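Local atomic coordinates of periplasmic beta-glucosidase (Pseudomonas aeruginosa, PDB entry 6R5V), a protein that probably hydrolyses terminal, non-reducing beta-D-glucosyl residues from beta-glucosides in the periplasm, releasing beta-D-glucose. Residues K176-Y181 with G217-S222; A133-V138 with G182-G187. The protein carries 1 engineered substitution. All blocks are in the same frame, centred on the assembly; numbering follows the deposited sequence.

Interaction 1: residues K176-Y181 with G217-S222; sequences KHFALY and GAVMVS. With XYP (beta-D-xylopyranose), chain C.
Phe178 and Val221 pair as a parallel bridge between strands 172-178 and 218-221, whose short segments diverge by 68° although their axes approach to 4.8 Å. Phe178 N donates to Met220 O at 2.9 Å, almost straight and in the carbonyl plane. The return bond, Ser222 N to Phe178 O at 2.8 Å, instead comes from well above the plane of the Phe178 carbonyl. Cis peptides precede both His177 and Ala179, one on each side of the bridged Phe178.

Beside the bridge, Phe178 CB presses on Val219 CG1 at 3.4 Å. With CG anti to the backbone N (chi1 -173°), the Phe178 ring runs on to helix 235-245 and meets Tyr208 edge-to-face. Ser222 lays its CB against His177 CB at 3.7 Å and sends OG to Asn224.

The His177 ring is sandwiched: Lys176 CG lies over the centre of one face, and Tyr181 CD2 covers the other nearer the rim. Asp128 grips ND1, which fixes the rotation of the ring and aims NE2 at the xylose, 2.7 Å from O4. Lys176, extended beyond CG, brings NZ to 2.9 Å from the same O4, with a weaker bond to O3; Phe123 O also holds this NZ. Met220 flanks the sugar, its SD 3.7 Å from O3.

Adjacent parallel strands that hold a pyranose at their C-terminal ends are characteristic of the TIM-barrel domain of glycoside hydrolase family 3; here Lys176 and His177 both hold O4 of the sugar.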
ATOM      1  N   LYS A 176      -3.547 -11.389 -20.278  1.00 10.43           N
ATOM      2  CA  LYS A 176      -3.202 -11.761 -18.881  1.00 10.36           C
ATOM      3  C   LYS A 176      -2.986 -10.489 -18.055  1.00 10.16           C
ATOM      4  O   LYS A 176      -2.835  -9.416 -18.606  1.00 10.21           O
ATOM      5  CB  LYS A 176      -1.967 -12.669 -18.930  1.00 11.47           C
ATOM      6  CG  LYS A 176      -0.677 -11.971 -19.313  1.00 12.58           C
ATOM      7  CD  LYS A 176       0.465 -12.959 -19.537  1.00 13.26           C
ATOM      8  CE  LYS A 176       1.793 -12.295 -19.765  1.00 14.94           C
ATOM      9  NZ  LYS A 176       2.801 -13.358 -19.903  1.00 16.75           N
ATOM     10  N   HIS A 177      -2.969 -10.581 -16.739  1.00 10.55           N
ATOM     11  CA  HIS A 177      -3.301 -11.725 -15.908  1.00 11.55           C
ATOM     12  C   HIS A 177      -4.645 -11.448 -15.212  1.00 11.06           C
ATOM     13  O   HIS A 177      -4.750 -10.494 -14.435  1.00 13.45           O
ATOM     14  CB  HIS A 177      -2.236 -11.945 -14.845  1.00 11.87           C
ATOM     15  CG  HIS A 177      -0.851 -12.128 -15.374  1.00 13.08           C
ATOM     16  ND1 HIS A 177      -0.015 -11.049 -15.656  1.00 13.65           N
ATOM     17  CD2 HIS A 177      -0.144 -13.246 -15.638  1.00 13.25           C
ATOM     18  CE1 HIS A 177       1.168 -11.521 -16.057  1.00 12.93           C
ATOM     19  NE2 HIS A 177       1.116 -12.850 -16.046  1.00 13.55           N
ATOM     20  N   PHE A 178      -5.689 -12.167 -15.580  1.00 11.22           N
ATOM     21  CA  PHE A 178      -7.080 -11.841 -15.181  1.00 10.30           C
ATOM     22  C   PHE A 178      -7.277 -12.421 -13.776  1.00 10.42           C
ATOM     23  O   PHE A 178      -7.337 -13.648 -13.640  1.00 12.14           O
ATOM     24  CB  PHE A 178      -8.035 -12.424 -16.213  1.00 10.36           C
ATOM     25  CG  PHE A 178      -9.474 -12.036 -16.032  1.00 10.59           C
ATOM     26  CD1 PHE A 178      -9.839 -10.705 -16.143  1.00 11.60           C
ATOM     27  CD2 PHE A 178     -10.463 -12.970 -15.802  1.00 11.29           C
ATOM     28  CE1 PHE A 178     -11.176 -10.327 -16.064  1.00 11.59           C
ATOM     29  CE2 PHE A 178     -11.795 -12.597 -15.754  1.00 11.04           C
ATOM     30  CZ  PHE A 178     -12.144 -11.273 -15.859  1.00 11.21           C
ATOM     31  N   ALA A 179      -7.296 -11.582 -12.720  1.00 10.52           N
ATOM     32  CA  ALA A 179      -7.290 -10.130 -12.807  1.00 10.18           C
ATOM     33  C   ALA A 179      -6.654  -9.509 -11.555  1.00  9.71           C
ATOM     34  O   ALA A 179      -6.627 -10.162 -10.491  1.00  9.28           O
ATOM     35  CB  ALA A 179      -8.726  -9.649 -12.940  1.00 11.27           C
ATOM     36  N   LEU A 180      -6.263  -8.236 -11.686  1.00 10.23           N
ATOM     37  CA  LEU A 180      -5.843  -7.289 -10.608  1.00 10.71           C
ATOM     38  C   LEU A 180      -4.437  -7.641 -10.096  1.00 12.01           C
ATOM     39  O   LEU A 180      -4.077  -7.220  -8.977  1.00 11.85           O
ATOM     40  CB  LEU A 180      -6.807  -7.333  -9.416  1.00 11.37           C
ATOM     41  CG  LEU A 180      -8.307  -7.313  -9.715  1.00 11.85           C
ATOM     42  CD1 LEU A 180      -9.112  -7.158  -8.437  1.00 12.96           C
ATOM     43  CD2 LEU A 180      -8.656  -6.200 -10.696  1.00 12.39           C
ATOM     44  N   TYR A 181      -3.695  -8.462 -10.836  1.00 11.22           N
ATOM     45  CA  TYR A 181      -2.427  -9.058 -10.363  1.00 11.41           C
ATOM     46  C   TYR A 181      -1.405  -7.967  -9.942  1.00 11.28           C
ATOM     47  O   TYR A 181      -0.641  -8.213  -8.983  1.00 11.43           O
ATOM     48  CB  TYR A 181      -1.968  -9.999 -11.473  1.00 11.72           C
ATOM     49  CG  TYR A 181      -0.685 -10.761 -11.254  1.00 11.86           C
ATOM     50  CD1 TYR A 181      -0.354 -11.343 -10.049  1.00 11.74           C
ATOM     51  CD2 TYR A 181       0.198 -10.898 -12.311  1.00 11.91           C
ATOM     52  CE1 TYR A 181       0.834 -12.065  -9.910  1.00 12.63           C
ATOM     53  CE2 TYR A 181       1.392 -11.570 -12.182  1.00 12.02           C
ATOM     54  CZ  TYR A 181       1.710 -12.161 -10.987  1.00 12.63           C
ATOM     55  OH  TYR A 181       2.926 -12.792 -10.940  1.00 13.74           O
ATOM     56  N   GLY A 217      -8.792 -14.342 -28.132  1.00 14.49           N
ATOM     57  CA  GLY A 217      -9.215 -15.754 -28.152  1.00 14.30           C
ATOM     58  C   GLY A 217      -9.112 -16.432 -26.795  1.00 14.06           C
ATOM     59  O   GLY A 217      -9.827 -17.411 -26.568  1.00 13.46           O
ATOM     60  N   ALA A 218      -8.210 -15.970 -25.916  1.00 12.89           N
ATOM     61  CA  ALA A 218      -7.952 -16.635 -24.625  1.00 11.93           C
ATOM     62  C   ALA A 218      -7.710 -15.614 -23.534  1.00 11.76           C
ATOM     63  O   ALA A 218      -7.372 -14.448 -23.807  1.00 12.22           O
ATOM     64  CB  ALA A 218      -6.795 -17.612 -24.737  1.00 12.57           C
ATOM     65  N   VAL A 219      -7.947 -16.077 -22.307  1.00 12.60           N
ATOM     66  CA  VAL A 219      -7.683 -15.288 -21.081  1.00 12.61           C
ATOM     67  C   VAL A 219      -6.859 -16.153 -20.130  1.00 13.57           C
ATOM     68  O   VAL A 219      -7.262 -17.284 -19.838  1.00 14.11           O
ATOM     69  CB  VAL A 219      -8.999 -14.829 -20.457  1.00 12.70           C
ATOM     70  CG1 VAL A 219      -8.764 -14.224 -19.046  1.00 13.30           C
ATOM     71  CG2 VAL A 219      -9.731 -13.894 -21.403  1.00 12.32           C
ATOM     72  N   MET A 220      -5.689 -15.657 -19.730  1.00 13.96           N
ATOM     73  CA  MET A 220      -4.880 -16.328 -18.702  1.00 14.57           C
ATOM     74  C   MET A 220      -5.233 -15.804 -17.307  1.00 13.47           C
ATOM     75  O   MET A 220      -5.197 -14.581 -17.036  1.00 12.41           O
ATOM     76  CB  MET A 220      -3.388 -16.161 -18.950  1.00 17.27           C
ATOM     77  CG  MET A 220      -2.592 -16.840 -17.873  1.00 23.52           C
ATOM     78  SD  MET A 220      -0.833 -16.865 -18.263  1.00 32.26           S
ATOM     79  CE  MET A 220      -0.848 -18.288 -19.354  1.00 33.07           C
ATOM     80  N   VAL A 221      -5.569 -16.739 -16.444  1.00 13.24           N
ATOM     81  CA  VAL A 221      -6.100 -16.460 -15.089  1.00 13.36           C
ATOM     82  C   VAL A 221      -4.916 -16.191 -14.161  1.00 13.95           C
ATOM     83  O   VAL A 221      -3.870 -16.860 -14.281  1.00 13.46           O
ATOM     84  CB  VAL A 221      -7.035 -17.594 -14.635  1.00 13.61           C
ATOM     85  CG1 VAL A 221      -7.584 -17.306 -13.261  1.00 12.64           C
ATOM     86  CG2 VAL A 221      -8.187 -17.772 -15.638  1.00 13.67           C
ATOM     87  N   SER A 222      -5.060 -15.196 -13.280  1.00 13.47           N
ATOM     88  CA  SER A 222      -3.968 -14.777 -12.368  1.00 12.77           C
ATOM     89  C   SER A 222      -3.791 -15.696 -11.140  1.00 13.61           C
ATOM     90  O   SER A 222      -4.641 -16.539 -10.832  1.00 12.54           O
ATOM     91  CB  SER A 222      -4.171 -13.329 -11.952  1.00 12.96           C
ATOM     92  OG  SER A 222      -5.280 -13.257 -11.064  1.00 13.91           O
TER
HETATM   93  C1  XYP C   2       4.718 -18.030 -16.113  1.00 46.74           C
HETATM   94  C2  XYP C   2       3.798 -18.104 -17.353  1.00 45.20           C
HETATM   95  C3  XYP C   2       3.596 -16.682 -17.910  1.00 43.34           C
HETATM   96  C4  XYP C   2       2.968 -15.841 -16.804  1.00 38.49           C
HETATM   97  C5  XYP C   2       3.785 -15.871 -15.515  1.00 38.18           C
HETATM   98  O2  XYP C   2       4.358 -19.062 -18.275  1.00 45.31           O
HETATM   99  O3  XYP C   2       2.734 -16.541 -19.046  1.00 38.92           O
HETATM  100  O4  XYP C   2       2.871 -14.507 -17.270  1.00 29.85           O
HETATM  101  O5  XYP C   2       4.200 -17.161 -15.087  1.00 46.80           O

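Interaction 2: residues A133-V138 with G182-G187; sequences ARWGRV and GAAEGG. With XYP (beta-D-xylopyranose), chain C.
Trp135 lies with one face of its six-membered ring over Gly182, whose CA is 3.5 Å from the ring centroid and close to the normal, a CH-pi contact. Arg137 CB covers the opposite face, so the indole lies between Arg137 of its own loop and Gly182 of the other. Gly187 O sits at the ring edge and takes a CA-H...O contact from Trp135 CA at 3.3 Å. Gly187 has no side chain to meet Arg134 CB, and the two backbones close to 4.5 Å between the CA atoms of Trp135 and Gly187.

Arg134, bent at chi3 (-77°), places its guanidinium flat across the Gly186 carbonyl: O stands 3.2 Å from CZ, over the centre of the group, where no N-H points at it. NH2 forms a salt bridge with Asp132, and NH1 hydrogen-bonds Val574 O and Gly572 O of the second subunit. Gly186 O is bonded by Tyr599 of that subunit, and Gly187 O by Ser489 of the same chain.

Arg137 NH2 reaches xylose O4 at 2.9 Å, while Glu140 pairs with the same nitrogen.

The facing loops thus meet through weak contacts, while the charged groups of Arg134 and Arg137 bond other partners, tying the contact to the second subunit and the sugar.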
ATOM      1  N   ALA A 133       5.505   0.674  -7.908  1.00 11.79           N
ATOM      2  CA  ALA A 133       6.819   0.532  -8.555  1.00 12.06           C
ATOM      3  C   ALA A 133       7.636  -0.637  -8.026  1.00 11.32           C
ATOM      4  O   ALA A 133       8.615  -1.049  -8.696  1.00 11.30           O
ATOM      5  CB  ALA A 133       7.576   1.823  -8.372  1.00 12.34           C
ATOM      6  N   ARG A 134       7.338  -1.155  -6.835  1.00 10.02           N
ATOM      7  CA  ARG A 134       8.205  -2.207  -6.238  1.00  9.87           C
ATOM      8  C   ARG A 134       8.000  -3.529  -6.970  1.00  9.59           C
ATOM      9  O   ARG A 134       8.916  -4.361  -6.989  1.00  9.70           O
ATOM     10  CB  ARG A 134       7.855  -2.393  -4.757  1.00  8.97           C
ATOM     11  CG  ARG A 134       8.122  -1.171  -3.904  1.00  9.25           C
ATOM     12  CD  ARG A 134       7.641  -1.410  -2.480  1.00  8.93           C
ATOM     13  NE  ARG A 134       6.192  -1.292  -2.349  1.00  8.77           N
ATOM     14  CZ  ARG A 134       5.523  -1.425  -1.231  1.00  9.02           C
ATOM     15  NH1 ARG A 134       6.152  -1.680  -0.092  1.00  9.68           N
ATOM     16  NH2 ARG A 134       4.202  -1.266  -1.244  1.00 10.17           N
ATOM     17  N   TRP A 135       6.817  -3.742  -7.521  1.00  9.78           N
ATOM     18  CA  TRP A 135       6.472  -5.029  -8.178  1.00 10.74           C
ATOM     19  C   TRP A 135       7.400  -5.348  -9.350  1.00 12.20           C
ATOM     20  O   TRP A 135       7.470  -4.541 -10.264  1.00 12.27           O
ATOM     21  CB  TRP A 135       5.018  -4.966  -8.616  1.00 10.68           C
ATOM     22  CG  TRP A 135       4.407  -6.272  -8.995  1.00 11.45           C
ATOM     23  CD1 TRP A 135       4.429  -7.441  -8.295  1.00 12.28           C
ATOM     24  CD2 TRP A 135       3.555  -6.490 -10.125  1.00 11.40           C
ATOM     25  NE1 TRP A 135       3.654  -8.382  -8.931  1.00 13.10           N
ATOM     26  CE2 TRP A 135       3.127  -7.832 -10.066  1.00 11.44           C
ATOM     27  CE3 TRP A 135       3.175  -5.706 -11.222  1.00 11.18           C
ATOM     28  CZ2 TRP A 135       2.269  -8.373 -11.017  1.00 11.96           C
ATOM     29  CZ3 TRP A 135       2.337  -6.254 -12.178  1.00 10.45           C
ATOM     30  CH2 TRP A 135       1.901  -7.581 -12.071  1.00 10.91           C
ATOM     31  N   GLY A 136       7.978  -6.560  -9.386  1.00 13.28           N
ATOM     32  CA  GLY A 136       8.888  -6.964 -10.471  1.00 15.16           C
ATOM     33  C   GLY A 136       8.260  -6.918 -11.846  1.00 14.15           C
ATOM     34  O   GLY A 136       8.958  -6.642 -12.887  1.00 17.30           O
ATOM     35  N   ARG A 137       6.954  -7.109 -11.920  1.00 12.45           N
ATOM     36  CA  ARG A 137       6.345  -7.291 -13.248  1.00 12.35           C
ATOM     37  C   ARG A 137       5.826  -5.964 -13.794  1.00 11.59           C
ATOM     38  O   ARG A 137       5.167  -5.990 -14.876  1.00 11.91           O
ATOM     39  CB  ARG A 137       5.261  -8.354 -13.121  1.00 12.57           C
ATOM     40  CG  ARG A 137       5.837  -9.629 -12.549  1.00 14.02           C
ATOM     41  CD  ARG A 137       4.858 -10.788 -12.622  1.00 14.89           C
ATOM     42  NE  ARG A 137       4.807 -11.230 -14.002  1.00 16.55           N
ATOM     43  CZ  ARG A 137       4.520 -12.469 -14.416  1.00 17.53           C
ATOM     44  NH1 ARG A 137       4.213 -13.421 -13.545  1.00 17.06           N
ATOM     45  NH2 ARG A 137       4.569 -12.729 -15.719  1.00 17.87           N
ATOM     46  N   VAL A 138       6.144  -4.818 -13.193  1.00 10.71           N
ATOM     47  CA  VAL A 138       5.732  -3.524 -13.815  0.50 11.24           C
ATOM     48  C   VAL A 138       6.310  -3.442 -15.239  1.00 11.37           C
ATOM     49  O   VAL A 138       5.675  -2.772 -16.097  1.00 11.43           O
ATOM     50  CB  VAL A 138       6.124  -2.292 -12.979  0.50 11.58           C
ATOM     51  CG1 VAL A 138       5.422  -2.266 -11.636  0.50 11.97           C
ATOM     52  CG2 VAL A 138       7.613  -2.157 -12.798  0.50 11.38           C
ATOM     53  N   GLY A 182      -1.378  -6.822 -10.623  1.00 11.29           N
ATOM     54  CA  GLY A 182      -0.443  -5.705 -10.357  1.00 11.43           C
ATOM     55  C   GLY A 182      -0.754  -4.891  -9.105  1.00 12.78           C
ATOM     56  O   GLY A 182       0.018  -3.966  -8.790  1.00 13.17           O
ATOM     57  N   ALA A 183      -1.855  -5.185  -8.402  1.00 11.28           N
ATOM     58  CA  ALA A 183      -2.224  -4.485  -7.145  1.00 12.34           C
ATOM     59  C   ALA A 183      -1.717  -5.265  -5.930  1.00 11.94           C
ATOM     60  O   ALA A 183      -2.130  -4.924  -4.784  1.00 12.40           O
ATOM     61  CB  ALA A 183      -3.720  -4.209  -7.046  1.00 11.73           C
ATOM     62  N   ALA A 184      -0.824  -6.243  -6.117  1.00 12.21           N
ATOM     63  CA  ALA A 184      -0.300  -7.075  -4.997  1.00 12.99           C
ATOM     64  C   ALA A 184       0.092  -6.190  -3.807  1.00 12.76           C
ATOM     65  O   ALA A 184       0.913  -5.243  -3.981  1.00 11.18           O
ATOM     66  CB  ALA A 184       0.907  -7.877  -5.451  1.00 13.80           C
ATOM     67  N   GLU A 185      -0.336  -6.570  -2.595  1.00 13.44           N
ATOM     68  CA  GLU A 185      -0.010  -5.809  -1.372  1.00 13.46           C
ATOM     69  C   GLU A 185       1.501  -5.808  -1.173  1.00 12.36           C
ATOM     70  O   GLU A 185       2.168  -6.884  -1.350  1.00 12.87           O
ATOM     71  CB  GLU A 185      -0.710  -6.458  -0.177  1.00 16.32           C
ATOM     72  CG  GLU A 185      -0.966  -5.556   0.987  1.00 21.03           C
ATOM     73  CD  GLU A 185      -2.012  -6.116   1.956  1.00 22.20           C
ATOM     74  OE1 GLU A 185      -1.660  -6.968   2.767  1.00 22.19           O
ATOM     75  OE2 GLU A 185      -3.183  -5.727   1.851  1.00 25.89           O
ATOM     76  N   GLY A 186       2.052  -4.660  -0.826  1.00 11.38           N
ATOM     77  CA  GLY A 186       3.496  -4.533  -0.577  1.00 11.49           C
ATOM     78  C   GLY A 186       4.332  -4.604  -1.846  1.00 11.03           C
ATOM     79  O   GLY A 186       5.563  -4.530  -1.762  1.00 10.48           O
ATOM     80  N   GLY A 187       3.671  -4.658  -2.985  1.00 10.91           N
ATOM     81  CA  GLY A 187       4.326  -4.893  -4.277  1.00 11.71           C
ATOM     82  C   GLY A 187       5.043  -6.234  -4.321  1.00 11.15           C
ATOM     83  O   GLY A 187       5.856  -6.426  -5.208  1.00 11.16           O
TER
HETATM   84  C1  XYP C   2       4.718 -18.030 -16.113  1.00 46.74           C
HETATM   85  C2  XYP C   2       3.798 -18.104 -17.353  1.00 45.20           C
HETATM   86  C3  XYP C   2       3.596 -16.682 -17.910  1.00 43.34           C
HETATM   87  C4  XYP C   2       2.968 -15.841 -16.804  1.00 38.49           C
HETATM   88  C5  XYP C   2       3.785 -15.871 -15.515  1.00 38.18           C
HETATM   89  O2  XYP C   2       4.358 -19.062 -18.275  1.00 45.31           O
HETATM   90  O3  XYP C   2       2.734 -16.541 -19.046  1.00 38.92           O
HETATM   91  O4  XYP C   2       2.871 -14.507 -17.270  1.00 29.85           O
HETATM   92  O5  XYP C   2       4.200 -17.161 -15.087  1.00 46.80           O

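The two contacts are centred about 16 Å apart and are continuous through the chain, since Tyr181 of interaction 1 precedes Gly182 of interaction 2. Tyr181 also joins them through its side chain: its ring meets Trp135 edge-to-face, with Tyr181 CD2 3.5 Å from Trp135 CZ2, and its OH lies 3.0 Å from Arg137 NH1, a probable hydrogen bond. Both converge on one xylose hydroxyl: O4 is bonded by Lys176 and His177 from strand 172-178 and by Arg137 of segment 133-138; Arg137 NH2 packs 3.5 Å from His177 NE2. Asp79 also bonds the sugar. Interaction 2 therefore connects this sugar site to loops that reach the second subunit.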